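Local coordinates for DSBA-like thioredoxin domain-containing protein (Pseudomonas aeruginosa PAO1, PDB 5HFI) that probably acts as a cytosolic disulfide reductase of the thioredoxin superfamily and binds glutathione at its active-site pocket, at residues Leu7-Leu12 with Pro181-Glu186; Cys31-Leu36 with Phe209-Leu214; Arg39-Gly44 with Phe165-Arg170. All blocks are in the same frame, centred on the assembly; numbering follows the deposited sequence.

Interaction 1 (Leu7-Leu12 with Pro181-Glu186); sequences LTLHYL and PTFALE
Tyr11 holds CG anti to its own N (chi1 178°), while Phe183 on the neighbouring strand holds CG beside its N (chi1 -75°), and the two rings meet as an offset stack. Their planes are 8° apart and their centroids 4.4 Å apart. Leu9 lies next in the row, its CD2 3.7 Å from Phe183 CD1. Leu185 and Leu7 continue this apolar face. Pro181, preceded by a cis peptide bond, puts its CB at the edge of the Tyr11 ring, 3.8 Å from CE2.

On the other face, His10 NE2 donates to Glu186 OE1 at 3.1 Å. The carboxylate oxygen lies in the ring plane but is itself met from above the carboxylate plane. His10 ND1 is bonded to His41, which probably limits rotation of the ring.

Between the faces, six backbone bonds join the antiparallel strands. Thr8, His10 and Leu12 form the hydrogen-bonded pairs with Glu186, Ala184 and Thr182.

The cis-proline loop ahead of strand 182-186 is a hallmark of the thioredoxin fold, and Pro181 touches glutathione here. Strand 37-42 flanks strand 8-13, and strand 191-193 flanks strand 182-186. Helix 18-22 packs against Tyr11 and Pro181.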
loop_
_atom_site.group_PDB
_atom_site.type_symbol
_atom_site.label_atom_id
_atom_site.label_comp_id
_atom_site.label_asym_id
_atom_site.label_seq_id
_atom_site.Cartn_x
_atom_site.Cartn_y
_atom_site.Cartn_z
ATOM N N LEU A 7 6.189 6.601 -20.017
ATOM C CA LEU A 7 5.686 5.328 -19.518
ATOM C C LEU A 7 5.434 5.403 -18.016
ATOM O O LEU A 7 6.338 5.722 -17.243
ATOM C CB LEU A 7 6.668 4.199 -19.841
ATOM C CG LEU A 7 6.129 2.784 -19.630
ATOM C CD1 LEU A 7 4.919 2.567 -20.500
ATOM C CD2 LEU A 7 7.184 1.747 -19.947
ATOM N N THR A 8 4.200 5.110 -17.610
ATOM C CA THR A 8 3.766 5.279 -16.230
ATOM C C THR A 8 3.154 3.984 -15.714
ATOM O O THR A 8 2.290 3.394 -16.371
ATOM C CB THR A 8 2.751 6.421 -16.111
ATOM O OG1 THR A 8 3.373 7.658 -16.486
ATOM C CG2 THR A 8 2.239 6.528 -14.692
ATOM N N LEU A 9 3.601 3.551 -14.540
ATOM C CA LEU A 9 3.053 2.378 -13.875
ATOM C C LEU A 9 2.091 2.836 -12.787
ATOM O O LEU A 9 2.504 3.479 -11.817
ATOM C CB LEU A 9 4.161 1.514 -13.274
ATOM C CG LEU A 9 3.667 0.277 -12.521
ATOM C CD1 LEU A 9 3.057 -0.730 -13.487
ATOM C CD2 LEU A 9 4.789 -0.357 -11.715
ATOM N N HIS A 10 0.814 2.514 -12.955
ATOM C CA HIS A 10 -0.197 2.844 -11.964
ATOM C C HIS A 10 -0.374 1.665 -11.019
ATOM O O HIS A 10 -0.509 0.521 -11.464
ATOM C CB HIS A 10 -1.522 3.193 -12.639
ATOM C CG HIS A 10 -1.442 4.382 -13.547
ATOM N ND1 HIS A 10 -1.717 5.664 -13.120
ATOM C CD2 HIS A 10 -1.127 4.486 -14.861
ATOM C CE1 HIS A 10 -1.567 6.506 -14.126
ATOM N NE2 HIS A 10 -1.212 5.817 -15.195
ATOM N N TYR A 11 -0.362 1.944 -9.717
ATOM C CA TYR A 11 -0.483 0.917 -8.687
ATOM C C TYR A 11 -1.721 1.213 -7.850
ATOM O O TYR A 11 -1.748 2.192 -7.097
ATOM C CB TYR A 11 0.773 0.861 -7.816
ATOM C CG TYR A 11 0.716 -0.157 -6.693
ATOM C CD1 TYR A 11 1.303 0.107 -5.464
ATOM C CD2 TYR A 11 0.077 -1.380 -6.863
ATOM C CE1 TYR A 11 1.261 -0.816 -4.434
ATOM C CE2 TYR A 11 0.029 -2.310 -5.835
ATOM C CZ TYR A 11 0.622 -2.019 -4.623
ATOM O OH TYR A 11 0.581 -2.932 -3.596
ATOM N N LEU A 12 -2.745 0.374 -7.995
ATOM C CA LEU A 12 -3.937 0.430 -7.158
ATOM C C LEU A 12 -3.728 -0.482 -5.955
ATOM O O LEU A 12 -3.545 -1.694 -6.112
ATOM C CB LEU A 12 -5.173 0.006 -7.949
ATOM C CG LEU A 12 -5.766 1.039 -8.907
ATOM C CD1 LEU A 12 -6.511 0.350 -10.039
ATOM C CD2 LEU A 12 -6.695 1.976 -8.146
ATOM N N PRO A 181 -3.787 -6.311 -5.166
ATOM C CA PRO A 181 -3.059 -5.304 -5.943
ATOM C C PRO A 181 -3.466 -5.298 -7.410
ATOM O O PRO A 181 -3.825 -6.348 -7.936
ATOM C CB PRO A 181 -1.600 -5.745 -5.813
ATOM C CG PRO A 181 -1.669 -7.190 -5.513
ATOM C CD PRO A 181 -2.907 -7.395 -4.713
ATOM N N THR A 182 -3.403 -4.137 -8.058
ATOM C CA THR A 182 -3.596 -4.041 -9.501
ATOM C C THR A 182 -2.561 -3.081 -10.063
ATOM O O THR A 182 -2.456 -1.940 -9.601
ATOM C CB THR A 182 -5.012 -3.573 -9.855
ATOM O OG1 THR A 182 -5.970 -4.549 -9.422
ATOM C CG2 THR A 182 -5.150 -3.372 -11.358
ATOM N N PHE A 183 -1.791 -3.547 -11.043
ATOM C CA PHE A 183 -0.807 -2.734 -11.743
ATOM C C PHE A 183 -1.259 -2.512 -13.180
ATOM O O PHE A 183 -1.694 -3.451 -13.854
ATOM C CB PHE A 183 0.573 -3.399 -11.749
ATOM C CG PHE A 183 1.297 -3.330 -10.434
ATOM C CD1 PHE A 183 1.992 -2.188 -10.073
ATOM C CD2 PHE A 183 1.310 -4.416 -9.574
ATOM C CE1 PHE A 183 2.676 -2.124 -8.870
ATOM C CE2 PHE A 183 1.994 -4.357 -8.368
ATOM C CZ PHE A 183 2.675 -3.210 -8.018
ATOM N N ALA A 184 -1.142 -1.274 -13.650
ATOM C CA ALA A 184 -1.504 -0.944 -15.022
ATOM C C ALA A 184 -0.438 -0.037 -15.614
ATOM O O ALA A 184 -0.029 0.939 -14.980
ATOM C CB ALA A 184 -2.880 -0.272 -15.094
ATOM N N LEU A 185 0.007 -0.365 -16.822
ATOM C CA LEU A 185 1.051 0.381 -17.510
ATOM C C LEU A 185 0.413 1.327 -18.518
ATOM O O LEU A 185 -0.422 0.905 -19.326
ATOM C CB LEU A 185 2.016 -0.579 -18.210
ATOM C CG LEU A 185 3.466 -0.152 -18.431
ATOM C CD1 LEU A 185 4.098 0.319 -17.132
ATOM C CD2 LEU A 185 4.261 -1.307 -19.023
ATOM N N GLU A 186 0.795 2.600 -18.468
ATOM C CA GLU A 186 0.278 3.606 -19.388
ATOM C C GLU A 186 1.370 4.030 -20.358
ATOM O O GLU A 186 2.450 4.457 -19.936
ATOM C CB GLU A 186 -0.261 4.831 -18.648
ATOM C CG GLU A 186 -0.867 5.859 -19.600
ATOM C CD GLU A 186 -1.389 7.096 -18.899
ATOM O OE1 GLU A 186 -0.865 7.440 -17.818
ATOM O OE2 GLU A 186 -2.323 7.730 -19.436
#

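Interaction 2 (Cys31-Leu36 with Phe209-Leu214); sequences CEVTGL and FLETQL
Val33 CG1 and Leu214 CD1 meet tip to tip at 3.6 Å, where a turn of the chain leans on helix 203-215. The same Leu214 CD1 lies 3.6 Å from Thr34 O, so one methyl touches both side chain and backbone. The other branch of Val33, CG2, crosses over Leu210 at about a right angle, 4.2 Å from its CB. Having CG1 anti to the backbone N (chi1 167°) lets the two methyls serve successive turns of the helix. Further in, Leu36 CD2 packs 3.8 Å from Leu210 CD1. The close part is Val33 against Leu214 and Leu36 against Leu210; Val33 and Leu210 are buried.

On the looser outer side, Leu214 is exposed but still packs by its CD1; Thr34, Gly35 and Glu211 touch lightly. Glu211 CG stays 4.4 Å from Val33 CG2. No hydrogen bond links the segments. Glu32 turns to a salt bridge with Arg207, earlier on the same helix.

Val33 to Leu36 is a type II beta turn, closed by Leu36 N to Val33 O at 3.2 Å, with glycine at its third position. The turn links helix 24-30 to strand 37-42, within the beta-alpha-beta crossover from strand 8-13 that is typical of the thioredoxin fold.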
loop_
_atom_site.group_PDB
_atom_site.type_symbol
_atom_site.label_atom_id
_atom_site.label_comp_id
_atom_site.label_asym_id
_atom_site.label_seq_id
_atom_site.Cartn_x
_atom_site.Cartn_y
_atom_site.Cartn_z
ATOM N N CYS A 31 10.122 1.040 -8.525
ATOM C CA CYS A 31 10.658 2.368 -8.254
ATOM C C CYS A 31 12.143 2.488 -8.563
ATOM O O CYS A 31 12.687 3.592 -8.457
ATOM C CB CYS A 31 10.397 2.747 -6.796
ATOM S SG CYS A 31 8.652 2.994 -6.420
ATOM N N GLU A 32 12.807 1.400 -8.947
ATOM C CA GLU A 32 14.218 1.427 -9.306
ATOM C C GLU A 32 14.446 1.449 -10.811
ATOM O O GLU A 32 15.600 1.523 -11.245
ATOM C CB GLU A 32 14.937 0.218 -8.698
ATOM C CG GLU A 32 14.838 0.130 -7.186
ATOM C CD GLU A 32 15.132 -1.265 -6.669
ATOM O OE1 GLU A 32 15.465 -2.145 -7.490
ATOM O OE2 GLU A 32 15.027 -1.482 -5.444
ATOM N N VAL A 33 13.386 1.383 -11.610
ATOM C CA VAL A 33 13.510 1.331 -13.063
ATOM C C VAL A 33 13.654 2.761 -13.578
ATOM O O VAL A 33 12.725 3.565 -13.470
ATOM C CB VAL A 33 12.307 0.632 -13.705
ATOM C CG1 VAL A 33 12.292 0.877 -15.206
ATOM C CG2 VAL A 33 12.333 -0.855 -13.404
ATOM N N THR A 34 14.819 3.079 -14.138
ATOM C CA THR A 34 15.057 4.417 -14.661
ATOM C C THR A 34 14.155 4.690 -15.859
ATOM O O THR A 34 13.991 3.844 -16.742
ATOM C CB THR A 34 16.524 4.584 -15.061
ATOM O OG1 THR A 34 16.759 3.922 -16.309
ATOM C CG2 THR A 34 17.433 3.984 -13.999
ATOM N N GLY A 35 13.559 5.882 -15.879
ATOM C CA GLY A 35 12.644 6.265 -16.929
ATOM C C GLY A 35 11.204 5.864 -16.702
ATOM O O GLY A 35 10.338 6.250 -17.499
ATOM N N LEU A 36 10.917 5.106 -15.649
ATOM C CA LEU A 36 9.562 4.666 -15.344
ATOM C C LEU A 36 8.986 5.518 -14.222
ATOM O O LEU A 36 9.595 5.644 -13.155
ATOM C CB LEU A 36 9.540 3.190 -14.946
ATOM C CG LEU A 36 8.169 2.608 -14.595
ATOM C CD1 LEU A 36 7.281 2.546 -15.832
ATOM C CD2 LEU A 36 8.307 1.233 -13.956
ATOM N N PHE A 209 10.868 -7.371 -16.501
ATOM C CA PHE A 209 9.692 -7.205 -17.346
ATOM C C PHE A 209 9.427 -5.733 -17.635
ATOM O O PHE A 209 9.154 -5.356 -18.781
ATOM C CB PHE A 209 8.478 -7.860 -16.687
ATOM C CG PHE A 209 7.186 -7.603 -17.406
ATOM C CD1 PHE A 209 6.816 -8.381 -18.490
ATOM C CD2 PHE A 209 6.335 -6.590 -16.991
ATOM C CE1 PHE A 209 5.624 -8.151 -19.151
ATOM C CE2 PHE A 209 5.145 -6.353 -17.650
ATOM C CZ PHE A 209 4.789 -7.135 -18.731
ATOM N N LEU A 210 9.519 -4.880 -16.610
ATOM C CA LEU A 210 9.308 -3.451 -16.816
ATOM C C LEU A 210 10.416 -2.845 -17.671
ATOM O O LEU A 210 10.150 -1.987 -18.520
ATOM C CB LEU A 210 9.205 -2.734 -15.468
ATOM C CG LEU A 210 8.022 -3.141 -14.587
ATOM C CD1 LEU A 210 8.142 -2.523 -13.199
ATOM C CD2 LEU A 210 6.699 -2.755 -15.237
ATOM N N GLU A 211 11.666 -3.274 -17.458
ATOM C CA GLU A 211 12.749 -2.874 -18.354
ATOM C C GLU A 211 12.478 -3.333 -19.781
ATOM O O GLU A 211 12.684 -2.573 -20.735
ATOM C CB GLU A 211 14.082 -3.452 -17.876
ATOM C CG GLU A 211 14.525 -3.016 -16.495
ATOM C CD GLU A 211 15.669 -3.867 -15.973
ATOM O OE1 GLU A 211 16.019 -3.734 -14.782
ATOM O OE2 GLU A 211 16.217 -4.674 -16.758
ATOM N N THR A 212 12.033 -4.582 -19.947
ATOM C CA THR A 212 11.764 -5.108 -21.282
ATOM C C THR A 212 10.639 -4.343 -21.966
ATOM O O THR A 212 10.637 -4.208 -23.195
ATOM C CB THR A 212 11.431 -6.602 -21.200
ATOM O OG1 THR A 212 12.547 -7.314 -20.647
ATOM C CG2 THR A 212 11.121 -7.169 -22.579
ATOM N N GLN A 213 9.683 -3.822 -21.192
ATOM C CA GLN A 213 8.616 -3.026 -21.787
ATOM C C GLN A 213 9.147 -1.701 -22.320
ATOM O O GLN A 213 8.693 -1.220 -23.364
ATOM C CB GLN A 213 7.499 -2.794 -20.769
ATOM C CG GLN A 213 6.740 -4.058 -20.405
ATOM C CD GLN A 213 6.377 -4.883 -21.624
ATOM O OE1 GLN A 213 5.760 -4.386 -22.565
ATOM N NE2 GLN A 213 6.768 -6.152 -21.616
ATOM N N LEU A 214 10.106 -1.095 -21.616
ATOM C CA LEU A 214 10.752 0.106 -22.137
ATOM C C LEU A 214 11.502 -0.190 -23.429
ATOM O O LEU A 214 11.518 0.634 -24.352
ATOM C CB LEU A 214 11.704 0.691 -21.093
ATOM C CG LEU A 214 11.095 1.419 -19.895
ATOM C CD1 LEU A 214 12.121 1.537 -18.785
ATOM C CD2 LEU A 214 10.600 2.795 -20.306
#

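Interaction 3 (Arg39-Gly44 with Phe165-Arg170); sequences RLHGGG and FADSRR
Strand 39-42 runs across helix 165-170 at 99°, with the axes 7.4 Å apart, and the glycines that follow the strand lie against the helix. Gly43 and Ser168 are the closest pair of CA atoms, at 5.3 Å.

Phe165 supplies the flat surface of the contact. Gly44 CA sits over one ring face as a CH-pi contact, 3.8 Å from the ring centroid. Gly42 O comes to the edge of the same ring, 3.3 Å from CD2. Gly44 has a positive phi (67°) and lies close against both Phe165 and Arg169.

Arg169 grips the backbone beyond the strand. Its chain is extended from CG to NE (chi3 178°), which carries the guanidinium up to two successive carbonyls. NE donates to Gly43 O at 2.8 Å, with the acceptor tilted out of the guanidinium plane. NH2 donates to Gly44 O at 2.8 Å, nearly in the guanidinium plane and on a carbonyl lone pair. A weak bond from NH2 also reaches Gly43 O. Thr47 is a further partner of NH2. Phe165 CB lies over one face of the guanidinium, so the two side chains pack on each other.

Ser168 OG lies 2.8 Å from Gly42 O and 3.4 Å from His41 CB; His164 O is another acceptor within reach of its one proton. A water links His41 ND1, Asp167 OD1 and Ser168 OG, donating to the last two. It joins His41 and Asp167, which do not bond directly.

His41 NE2 bonds His10 on neighbouring strand 8-13. Gly42 N bonds His164 of helix 159-174. Gly43 lies near Phe180 of the glutathione pocket, and helix 96-109 touches Phe165 and Leu40.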
loop_
_atom_site.group_PDB
_atom_site.type_symbol
_atom_site.label_atom_id
_atom_site.label_comp_id
_atom_site.label_asym_id
_atom_site.label_seq_id
_atom_site.Cartn_x
_atom_site.Cartn_y
_atom_site.Cartn_z
ATOM N N ARG A 39 2.826 5.800 -10.116
ATOM C CA ARG A 39 1.760 6.540 -9.447
ATOM C C ARG A 39 1.001 5.607 -8.515
ATOM O O ARG A 39 0.628 4.496 -8.911
ATOM C CB ARG A 39 0.780 7.143 -10.452
ATOM C CG ARG A 39 1.418 7.856 -11.615
ATOM C CD ARG A 39 1.695 9.313 -11.321
ATOM N NE ARG A 39 2.092 10.016 -12.537
ATOM C CZ ARG A 39 1.268 10.753 -13.272
ATOM N NH1 ARG A 39 -0.002 10.888 -12.913
ATOM N NH2 ARG A 39 1.711 11.355 -14.367
ATOM N N LEU A 40 0.747 6.067 -7.294
ATOM C CA LEU A 40 0.004 5.295 -6.307
ATOM C C LEU A 40 -1.458 5.724 -6.288
ATOM O O LEU A 40 -1.767 6.918 -6.319
ATOM C CB LEU A 40 0.610 5.457 -4.910
ATOM C CG LEU A 40 1.706 4.477 -4.467
ATOM C CD1 LEU A 40 2.773 4.272 -5.524
ATOM C CD2 LEU A 40 2.341 4.943 -3.166
ATOM N N HIS A 41 -2.355 4.740 -6.235
ATOM C CA HIS A 41 -3.797 4.983 -6.176
ATOM C C HIS A 41 -4.388 4.151 -5.047
ATOM O O HIS A 41 -4.573 2.939 -5.196
ATOM C CB HIS A 41 -4.477 4.638 -7.495
ATOM C CG HIS A 41 -3.847 5.273 -8.692
ATOM N ND1 HIS A 41 -4.269 6.483 -9.201
ATOM C CD2 HIS A 41 -2.844 4.854 -9.500
ATOM C CE1 HIS A 41 -3.544 6.787 -10.263
ATOM N NE2 HIS A 41 -2.672 5.816 -10.463
ATOM N N GLY A 42 -4.699 4.800 -3.926
ATOM C CA GLY A 42 -5.345 4.109 -2.824
ATOM C C GLY A 42 -6.829 3.938 -3.093
ATOM O O GLY A 42 -7.533 4.906 -3.399
ATOM N N GLY A 43 -7.308 2.700 -2.974
ATOM C CA GLY A 43 -8.682 2.381 -3.315
ATOM C C GLY A 43 -9.680 2.430 -2.182
ATOM O O GLY A 43 -10.888 2.382 -2.435
ATOM N N GLY A 44 -9.216 2.522 -0.939
ATOM C CA GLY A 44 -10.115 2.581 0.198
ATOM C C GLY A 44 -10.887 1.297 0.413
ATOM O O GLY A 44 -12.121 1.289 0.361
ATOM N N PHE A 165 -9.883 8.695 -3.234
ATOM C CA PHE A 165 -10.635 7.443 -3.275
ATOM C C PHE A 165 -11.551 7.388 -4.492
ATOM O O PHE A 165 -11.615 6.370 -5.190
ATOM C CB PHE A 165 -11.461 7.280 -1.998
ATOM C CG PHE A 165 -10.675 6.801 -0.814
ATOM C CD1 PHE A 165 -11.150 7.007 0.469
ATOM C CD2 PHE A 165 -9.467 6.144 -0.980
ATOM C CE1 PHE A 165 -10.440 6.568 1.568
ATOM C CE2 PHE A 165 -8.749 5.705 0.114
ATOM C CZ PHE A 165 -9.239 5.915 1.393
ATOM N N ALA A 166 -12.291 8.470 -4.744
ATOM C CA ALA A 166 -13.208 8.492 -5.878
ATOM C C ALA A 166 -12.457 8.334 -7.191
ATOM O O ALA A 166 -12.891 7.595 -8.081
ATOM C CB ALA A 166 -14.018 9.789 -5.874
ATOM N N ASP A 167 -11.318 9.019 -7.321
ATOM C CA ASP A 167 -10.485 8.874 -8.508
ATOM C C ASP A 167 -10.005 7.436 -8.673
ATOM O O ASP A 167 -10.049 6.881 -9.777
ATOM C CB ASP A 167 -9.299 9.838 -8.421
ATOM C CG ASP A 167 -8.548 9.967 -9.732
ATOM O OD1 ASP A 167 -7.416 9.440 -9.821
ATOM O OD2 ASP A 167 -9.089 10.602 -10.667
ATOM N N SER A 168 -9.541 6.815 -7.584
ATOM C CA SER A 168 -9.036 5.448 -7.670
ATOM C C SER A 168 -10.135 4.471 -8.063
ATOM O O SER A 168 -9.911 3.570 -8.880
ATOM C CB SER A 168 -8.414 5.029 -6.339
ATOM O OG SER A 168 -7.302 5.842 -5.997
ATOM N N ARG A 169 -11.329 4.624 -7.489
ATOM C CA ARG A 169 -12.393 3.665 -7.770
ATOM C C ARG A 169 -12.929 3.806 -9.187
ATOM O O ARG A 169 -13.377 2.817 -9.779
ATOM C CB ARG A 169 -13.512 3.818 -6.745
ATOM C CG ARG A 169 -13.093 3.338 -5.378
ATOM C CD ARG A 169 -13.822 4.059 -4.268
ATOM N NE ARG A 169 -13.430 3.537 -2.963
ATOM C CZ ARG A 169 -13.836 4.043 -1.805
ATOM N NH1 ARG A 169 -14.649 5.089 -1.787
ATOM N NH2 ARG A 169 -13.427 3.503 -0.665
ATOM N N ARG A 170 -12.893 5.017 -9.747
ATOM C CA ARG A 170 -13.278 5.178 -11.143
ATOM C C ARG A 170 -12.253 4.549 -12.074
ATOM O O ARG A 170 -12.623 3.984 -13.109
ATOM C CB ARG A 170 -13.473 6.656 -11.465
ATOM C CG ARG A 170 -14.672 7.250 -10.770
ATOM C CD ARG A 170 -14.834 8.709 -11.115
ATOM N NE ARG A 170 -16.058 9.218 -10.525
ATOM C CZ ARG A 170 -16.617 10.366 -10.876
ATOM N NH1 ARG A 170 -16.046 11.108 -11.818
ATOM N NH2 ARG A 170 -17.740 10.776 -10.296
HETATM O O HOH W 1 -6.246 8.034 -7.630
#

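Overall arrangement
Interactions 1 and 3 share the central sheet, because strand 8-13 lies between strands 182-186 and 37-42. The His10 to His41 bond and a probable Tyr11 O to His41 N bond tie them together. Interaction 3 is largely buried; interaction 1 is partly buried, with an apolar side and a polar one. Interaction 2 is nearer the surface, its centre about 20 Å from the centre of the chain. It meets interaction 1 chiefly through Leu7, which touches Leu36 and Leu214, and through Leu185 on Gln213, but only adjoins interaction 3 in sequence. Chemistry differs: strand pairing and stacking in the first, mainly apolar side chains without hydrogen bonds in the second, side chains binding carbonyls in the third.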